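Local atomic coordinates of teichoic acid D-alanine hydrolase (Staphylococcus aureus, PDB entry 5ZH8), a protein that hydrolyses the ester bonds that hold D-alanine on wall and lipoteichoic acids and affects methicillin resistance, autolysis and cell wall structure in Staphylococcus aureus. Residues Y231-N234 with Y235-I239; T248-Y251 with D252-P255; I375-I378 with Y379-L383. All coordinates share one frame; numbering follows the deposited sequence.

Contact 1 of 3, residues Y231-N234 with Y235-I239; sequences YAEN and YYTKI
Thr237 reaches back one turn to Glu233 on the short helix 231-240, a helix within the beta-lactamase-type fold of this esterase. Backbone bonds of the alpha-helical kind run from Tyr235 N to Tyr231 O (2.8 Å), from Tyr236 N to Ala232 O, from Thr237 N to Glu233 O and from Lys238 N to Asn234 O; over 236-239 the turn widens to a pi-type one. Among the side chains, Thr237 supplies the hydrogen bond between the two segments. Its OG1 lies between the backbone N and the carbonyl carbon (chi1 51°), a placing that turns the hydroxyl back along the helix to donate to Glu233 O at 2.5 Å. The same carbonyl takes Thr237 N at 2.9 Å, so two donors from one residue grip Glu233 O, the amide almost in line with the C=O bond and the hydroxyl tilted from the carbonyl plane. Lys238 and Asn234 run side by side in the same direction, the lysine methylenes beside the asparagine; farther out, Lys238 NZ forms a salt bridge with Glu143.

Apolar contacts follow. Tyr231 CE1 approaches Tyr235 CB at 4.4 Å, while the Tyr231 hydroxyl is hydrogen-bonded to Ser132 and Thr133 of helix 129-142. The methyl CG2 of Thr237 meets CG of the extended Glu233 chain at 4.1 Å. The tyrosines and Ala232 pack the helix against helices 47-55 and 129-142 and strand 248-250. Two successive rings also meet: CE2 of Tyr235 stands 3.7 Å above the plane of the Tyr236 ring, over its centre, and Tyr236 CD2 lies 3.3 Å from Ala232 O, which is at the edge of that ring.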
# COMPACT_ATOMS: atom_id res chain seq x y z
N TYR A 231 -0.04 -28.30 10.86
CA TYR A 231 -0.90 -27.63 9.90
C TYR A 231 -0.55 -28.05 8.48
O TYR A 231 -1.43 -28.37 7.68
CB TYR A 231 -0.77 -26.10 10.04
CG TYR A 231 -1.65 -25.32 9.08
CD1 TYR A 231 -1.21 -25.00 7.80
CD2 TYR A 231 -2.92 -24.90 9.46
CE1 TYR A 231 -2.00 -24.29 6.92
CE2 TYR A 231 -3.73 -24.19 8.59
CZ TYR A 231 -3.26 -23.88 7.32
OH TYR A 231 -4.06 -23.17 6.44
N ALA A 232 0.75 -28.07 8.18
CA ALA A 232 1.26 -28.46 6.86
C ALA A 232 0.79 -29.85 6.46
O ALA A 232 0.42 -30.08 5.31
CB ALA A 232 2.79 -28.40 6.85
N GLU A 233 0.81 -30.77 7.41
CA GLU A 233 0.35 -32.13 7.16
C GLU A 233 -1.16 -32.16 6.94
O GLU A 233 -1.63 -32.81 6.01
CB GLU A 233 0.73 -33.03 8.33
CG GLU A 233 0.46 -34.50 8.08
CD GLU A 233 1.12 -35.40 9.10
OE1 GLU A 233 1.82 -34.90 10.01
OE2 GLU A 233 0.91 -36.63 9.00
N ASN A 234 -1.90 -31.46 7.79
CA ASN A 234 -3.34 -31.39 7.64
C ASN A 234 -3.71 -30.80 6.28
O ASN A 234 -4.60 -31.32 5.61
CB ASN A 234 -3.99 -30.59 8.78
CG ASN A 234 -4.13 -31.39 10.07
OD1 ASN A 234 -3.69 -30.95 11.13
ND2 ASN A 234 -4.77 -32.55 9.99
N TYR A 235 -3.01 -29.74 5.87
CA TYR A 235 -3.26 -29.14 4.56
C TYR A 235 -2.99 -30.11 3.41
O TYR A 235 -3.81 -30.24 2.50
CB TYR A 235 -2.43 -27.87 4.32
CG TYR A 235 -2.36 -27.54 2.84
CD1 TYR A 235 -3.40 -26.87 2.20
CD2 TYR A 235 -1.28 -27.96 2.07
CE1 TYR A 235 -3.34 -26.61 0.85
CE2 TYR A 235 -1.22 -27.70 0.71
CZ TYR A 235 -2.26 -27.02 0.11
OH TYR A 235 -2.19 -26.77 -1.23
N TYR A 236 -1.84 -30.77 3.42
CA TYR A 236 -1.49 -31.66 2.31
C TYR A 236 -2.38 -32.91 2.27
O TYR A 236 -2.91 -33.26 1.21
CB TYR A 236 -0.01 -32.06 2.34
CG TYR A 236 0.88 -31.07 1.62
CD1 TYR A 236 0.81 -30.91 0.24
CD2 TYR A 236 1.76 -30.26 2.32
CE1 TYR A 236 1.62 -30.00 -0.42
CE2 TYR A 236 2.57 -29.34 1.68
CZ TYR A 236 2.50 -29.21 0.31
OH TYR A 236 3.31 -28.31 -0.35
N THR A 237 -2.54 -33.57 3.41
CA THR A 237 -3.33 -34.79 3.48
C THR A 237 -4.82 -34.55 3.17
O THR A 237 -5.46 -35.37 2.51
CB THR A 237 -3.19 -35.47 4.85
OG1 THR A 237 -3.46 -34.51 5.88
CG2 THR A 237 -1.81 -36.01 5.05
N LYS A 238 -5.35 -33.42 3.63
CA LYS A 238 -6.79 -33.15 3.52
C LYS A 238 -7.20 -32.24 2.36
O LYS A 238 -8.37 -32.19 2.01
CB LYS A 238 -7.33 -32.57 4.82
CG LYS A 238 -7.17 -33.45 6.05
CD LYS A 238 -7.75 -32.75 7.27
CE LYS A 238 -7.74 -33.62 8.51
NZ LYS A 238 -8.74 -34.72 8.43
N ILE A 239 -6.25 -31.51 1.77
CA ILE A 239 -6.58 -30.58 0.65
C ILE A 239 -5.56 -30.66 -0.48
O ILE A 239 -5.91 -31.01 -1.61
CB ILE A 239 -6.67 -29.12 1.13
CG1 ILE A 239 -7.77 -28.96 2.19
CG2 ILE A 239 -6.95 -28.18 -0.05
CD1 ILE A 239 -7.66 -27.69 3.01

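Contact 2 of 3, residues T248-Y251 with D252-P255; sequences TAFY and DEQP
Glu253 folds back onto Phe250 and Ala249 across a type I beta turn that runs from Phe250 to Glu253 and closes with the backbone bond Glu253 N to Phe250 O (3.1 Å). The glutamate begins beside that same carbonyl: Glu253 CB is 3.6 Å and Glu253 CG 3.5 Å from Phe250 O. With CG anti to the carbonyl carbon (chi1 -62°) and the chain extended beyond it, the side chain runs back toward the end of the strand. Glu253 CD comes to 4.0 Å from Ala249 CB. At the tip, Glu253 OE2 accepts a hydrogen bond from Phe250 N at 2.8 Å, fairly straight (164°), met on its anti side and a little out of the carboxylate plane. OE2 of Glu253 also sits at the edge of the Phe250 ring, 3.6 Å from Phe250 CD2, and is hydrogen-bonded to the hydroxyl of Tyr236. OE1 is held by Asn56, so both oxygens of this buried carboxylate are satisfied.

In the middle of the turn, CB of Asp252 lies over one face of the Tyr251 ring, 3.8 Å from its centroid, a CH-pi contact; the acid itself forms a salt bridge with Lys257. Strand 248-250 is an outer strand of a small antiparallel sheet, bonded to strand 288-290 through Ala249 and Tyr289. The Phe250 ring packs on helix 231-240 and on Leu52 of helix 47-55, against which Glu253 also rests.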
# COMPACT_ATOMS: atom_id res chain seq x y z
N THR A 248 1.66 -25.48 -5.45
CA THR A 248 1.31 -24.73 -4.27
C THR A 248 2.20 -25.22 -3.14
O THR A 248 2.36 -26.44 -2.96
CB THR A 248 -0.15 -24.99 -3.87
OG1 THR A 248 -1.02 -24.50 -4.89
CG2 THR A 248 -0.49 -24.34 -2.53
N ALA A 249 2.80 -24.30 -2.39
CA ALA A 249 3.79 -24.69 -1.40
C ALA A 249 3.92 -23.70 -0.26
O ALA A 249 3.60 -22.52 -0.39
CB ALA A 249 5.14 -24.90 -2.07
N PHE A 250 4.38 -24.21 0.87
CA PHE A 250 4.75 -23.38 2.01
C PHE A 250 6.09 -22.72 1.69
O PHE A 250 6.90 -23.27 0.96
CB PHE A 250 4.82 -24.20 3.30
CG PHE A 250 3.48 -24.63 3.82
CD1 PHE A 250 2.74 -23.77 4.62
CD2 PHE A 250 2.95 -25.87 3.51
CE1 PHE A 250 1.50 -24.15 5.11
CE2 PHE A 250 1.71 -26.25 3.99
CZ PHE A 250 0.98 -25.39 4.79
N TYR A 251 6.30 -21.54 2.26
CA TYR A 251 7.42 -20.66 1.92
C TYR A 251 8.82 -21.31 1.82
O TYR A 251 9.63 -20.89 1.00
CB TYR A 251 7.48 -19.49 2.90
CG TYR A 251 8.04 -19.85 4.26
CD1 TYR A 251 7.25 -20.48 5.22
CD2 TYR A 251 9.36 -19.55 4.60
CE1 TYR A 251 7.76 -20.82 6.47
CE2 TYR A 251 9.88 -19.87 5.84
CZ TYR A 251 9.08 -20.51 6.77
OH TYR A 251 9.60 -20.83 8.01
N ASP A 252 9.09 -22.31 2.65
CA ASP A 252 10.45 -22.86 2.76
C ASP A 252 10.64 -24.23 2.11
O ASP A 252 11.69 -24.85 2.28
CB ASP A 252 10.89 -22.91 4.23
CG ASP A 252 12.41 -22.85 4.39
OD1 ASP A 252 13.10 -22.22 3.56
OD2 ASP A 252 12.92 -23.45 5.37
N GLU A 253 9.65 -24.71 1.36
CA GLU A 253 9.79 -25.99 0.67
C GLU A 253 10.82 -25.88 -0.46
O GLU A 253 10.77 -24.96 -1.27
CB GLU A 253 8.43 -26.48 0.15
CG GLU A 253 7.41 -26.73 1.25
CD GLU A 253 6.18 -27.49 0.77
OE1 GLU A 253 6.31 -28.66 0.34
OE2 GLU A 253 5.07 -26.93 0.84
N GLN A 254 11.77 -26.82 -0.47
CA GLN A 254 12.95 -26.73 -1.35
C GLN A 254 12.63 -26.78 -2.84
O GLN A 254 13.08 -25.92 -3.59
CB GLN A 254 13.96 -27.84 -1.01
CG GLN A 254 14.72 -27.60 0.27
CD GLN A 254 15.56 -26.34 0.23
OE1 GLN A 254 16.36 -26.14 -0.68
NE2 GLN A 254 15.38 -25.48 1.23
N PRO A 255 11.84 -27.78 -3.28
CA PRO A 255 11.66 -27.95 -4.72
C PRO A 255 10.96 -26.79 -5.42
O PRO A 255 11.01 -26.71 -6.64
CB PRO A 255 10.79 -29.22 -4.83
CG PRO A 255 10.80 -29.84 -3.48
CD PRO A 255 11.02 -28.73 -2.51

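Contact 3 of 3, residues I375-I378 with Y379-L383; sequences IKHI and YNDIL
His377 and Asp381 meet side chain to side chain on helix 371-382, the last helix of the chain, which, as in other members of the beta-lactamase fold, packs with helix 74-85 against the large antiparallel sheet. ND1 of His377 donates to Asp381 OD2 at 2.8 Å, using the anti lone pair of the oxygen. Ring and carboxylate planes stand 75° apart, and the oxygen lies at the ring edge, tilted a little from its plane. CG anti to the backbone N (chi1 180°) carries the imidazole to the residues four and five further on, Asp381 by ND1 and Ile382, whose CD1 is 3.9 Å from His377 CD2. Tyr82 meets this ring edge to face, and Leu87 of the second subunit packs on it.

The backbone widens to a pi-type turn here: Ile382 N bonds to His377 O at 2.9 Å, whereas Asp381 N reaches the same oxygen only weakly.

Ile378 points from a neighbouring flank of the helix into the core, against Ile79 and Val361. Tyr379, whose amide N bonds to Ile375 O at 2.9 Å, sends its ring off the helix to place its hydroxyl on the carbonyl of Thr338. Five residues on from Ile378, Leu383 runs beside it in the same direction: Leu383 N bonds to Ile378 O at 2.8 Å, and Leu383 CD1 meets Ile378 CG2 at 4.0 Å.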
# COMPACT_ATOMS: atom_id res chain seq x y z
N ILE A 375 -8.79 -6.42 -11.22
CA ILE A 375 -9.63 -7.61 -11.23
C ILE A 375 -11.11 -7.25 -11.43
O ILE A 375 -11.86 -8.02 -12.03
CB ILE A 375 -9.41 -8.46 -9.95
CG1 ILE A 375 -9.87 -9.91 -10.17
CG2 ILE A 375 -10.12 -7.85 -8.75
CD1 ILE A 375 -9.44 -10.86 -9.08
N LYS A 376 -11.53 -6.07 -10.96
CA LYS A 376 -12.89 -5.59 -11.19
C LYS A 376 -13.11 -5.30 -12.66
O LYS A 376 -14.14 -5.65 -13.22
CB LYS A 376 -13.18 -4.31 -10.40
CG LYS A 376 -13.45 -4.54 -8.93
CD LYS A 376 -13.53 -3.21 -8.19
CE LYS A 376 -14.05 -3.38 -6.77
NZ LYS A 376 -14.84 -2.19 -6.30
N HIS A 377 -12.13 -4.65 -13.27
CA HIS A 377 -12.23 -4.29 -14.67
C HIS A 377 -12.35 -5.54 -15.52
O HIS A 377 -13.09 -5.55 -16.50
CB HIS A 377 -11.02 -3.46 -15.08
CG HIS A 377 -11.04 -3.04 -16.52
ND1 HIS A 377 -11.97 -2.15 -17.01
CD2 HIS A 377 -10.26 -3.39 -17.56
CE1 HIS A 377 -11.76 -1.97 -18.30
NE2 HIS A 377 -10.71 -2.70 -18.65
N ILE A 378 -11.64 -6.59 -15.14
CA ILE A 378 -11.69 -7.85 -15.87
C ILE A 378 -13.04 -8.55 -15.66
O ILE A 378 -13.69 -8.98 -16.61
CB ILE A 378 -10.53 -8.76 -15.44
CG1 ILE A 378 -9.21 -8.19 -15.96
CG2 ILE A 378 -10.73 -10.19 -15.94
CD1 ILE A 378 -7.97 -8.91 -15.46
N TYR A 379 -13.47 -8.65 -14.41
CA TYR A 379 -14.67 -9.40 -14.06
C TYR A 379 -15.96 -8.66 -14.47
O TYR A 379 -16.87 -9.26 -15.06
CB TYR A 379 -14.65 -9.66 -12.56
CG TYR A 379 -15.75 -10.54 -12.02
CD1 TYR A 379 -15.66 -11.93 -12.08
CD2 TYR A 379 -16.88 -9.98 -11.42
CE1 TYR A 379 -16.66 -12.73 -11.56
CE2 TYR A 379 -17.89 -10.77 -10.90
CZ TYR A 379 -17.78 -12.14 -10.97
OH TYR A 379 -18.78 -12.92 -10.44
N ASN A 380 -16.03 -7.38 -14.14
CA ASN A 380 -17.23 -6.59 -14.39
C ASN A 380 -17.25 -6.00 -15.80
O ASN A 380 -18.24 -6.15 -16.51
CB ASN A 380 -17.35 -5.47 -13.36
CG ASN A 380 -17.49 -5.99 -11.95
OD1 ASN A 380 -18.12 -7.02 -11.71
ND2 ASN A 380 -16.91 -5.29 -10.99
N ASP A 381 -16.17 -5.34 -16.21
CA ASP A 381 -16.20 -4.61 -17.47
C ASP A 381 -15.99 -5.52 -18.67
O ASP A 381 -16.78 -5.50 -19.62
CB ASP A 381 -15.20 -3.44 -17.47
CG ASP A 381 -15.50 -2.41 -16.38
OD1 ASP A 381 -16.67 -2.30 -15.95
OD2 ASP A 381 -14.56 -1.71 -15.95
N ILE A 382 -14.94 -6.33 -18.64
CA ILE A 382 -14.60 -7.14 -19.81
C ILE A 382 -15.45 -8.41 -19.88
O ILE A 382 -16.10 -8.66 -20.89
CB ILE A 382 -13.10 -7.48 -19.86
CG1 ILE A 382 -12.28 -6.19 -19.93
CG2 ILE A 382 -12.81 -8.38 -21.05
CD1 ILE A 382 -10.77 -6.39 -19.94
N LEU A 383 -15.44 -9.20 -18.81
CA LEU A 383 -16.23 -10.44 -18.76
C LEU A 383 -17.71 -10.22 -18.46
O LEU A 383 -18.50 -11.15 -18.58
CB LEU A 383 -15.63 -11.41 -17.74
CG LEU A 383 -14.17 -11.83 -17.97
CD1 LEU A 383 -13.73 -12.75 -16.85
CD2 LEU A 383 -13.99 -12.51 -19.31

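From the N terminus the three contacts come in series, none nested in or crossing another, and each is local: contacts 1 and 3 join successive turns of a helix, and contact 2 closes one beta turn. Contact 1 lies on helix 231-240; after a short connection the chain enters strand 248-250, whose exit turn is contact 2. Their centres are about 13 Å apart and they touch, Ala232 and Tyr236 lying against Phe250, so helix, small sheet and helix 47-55 are tied together. Contact 3 follows far later, on the helix covering the large sheet. It lies on the opposite side of the chain's centre from contact 1, their centres about 33 Å apart, and its nearest atoms are about 17 Å from contact 2.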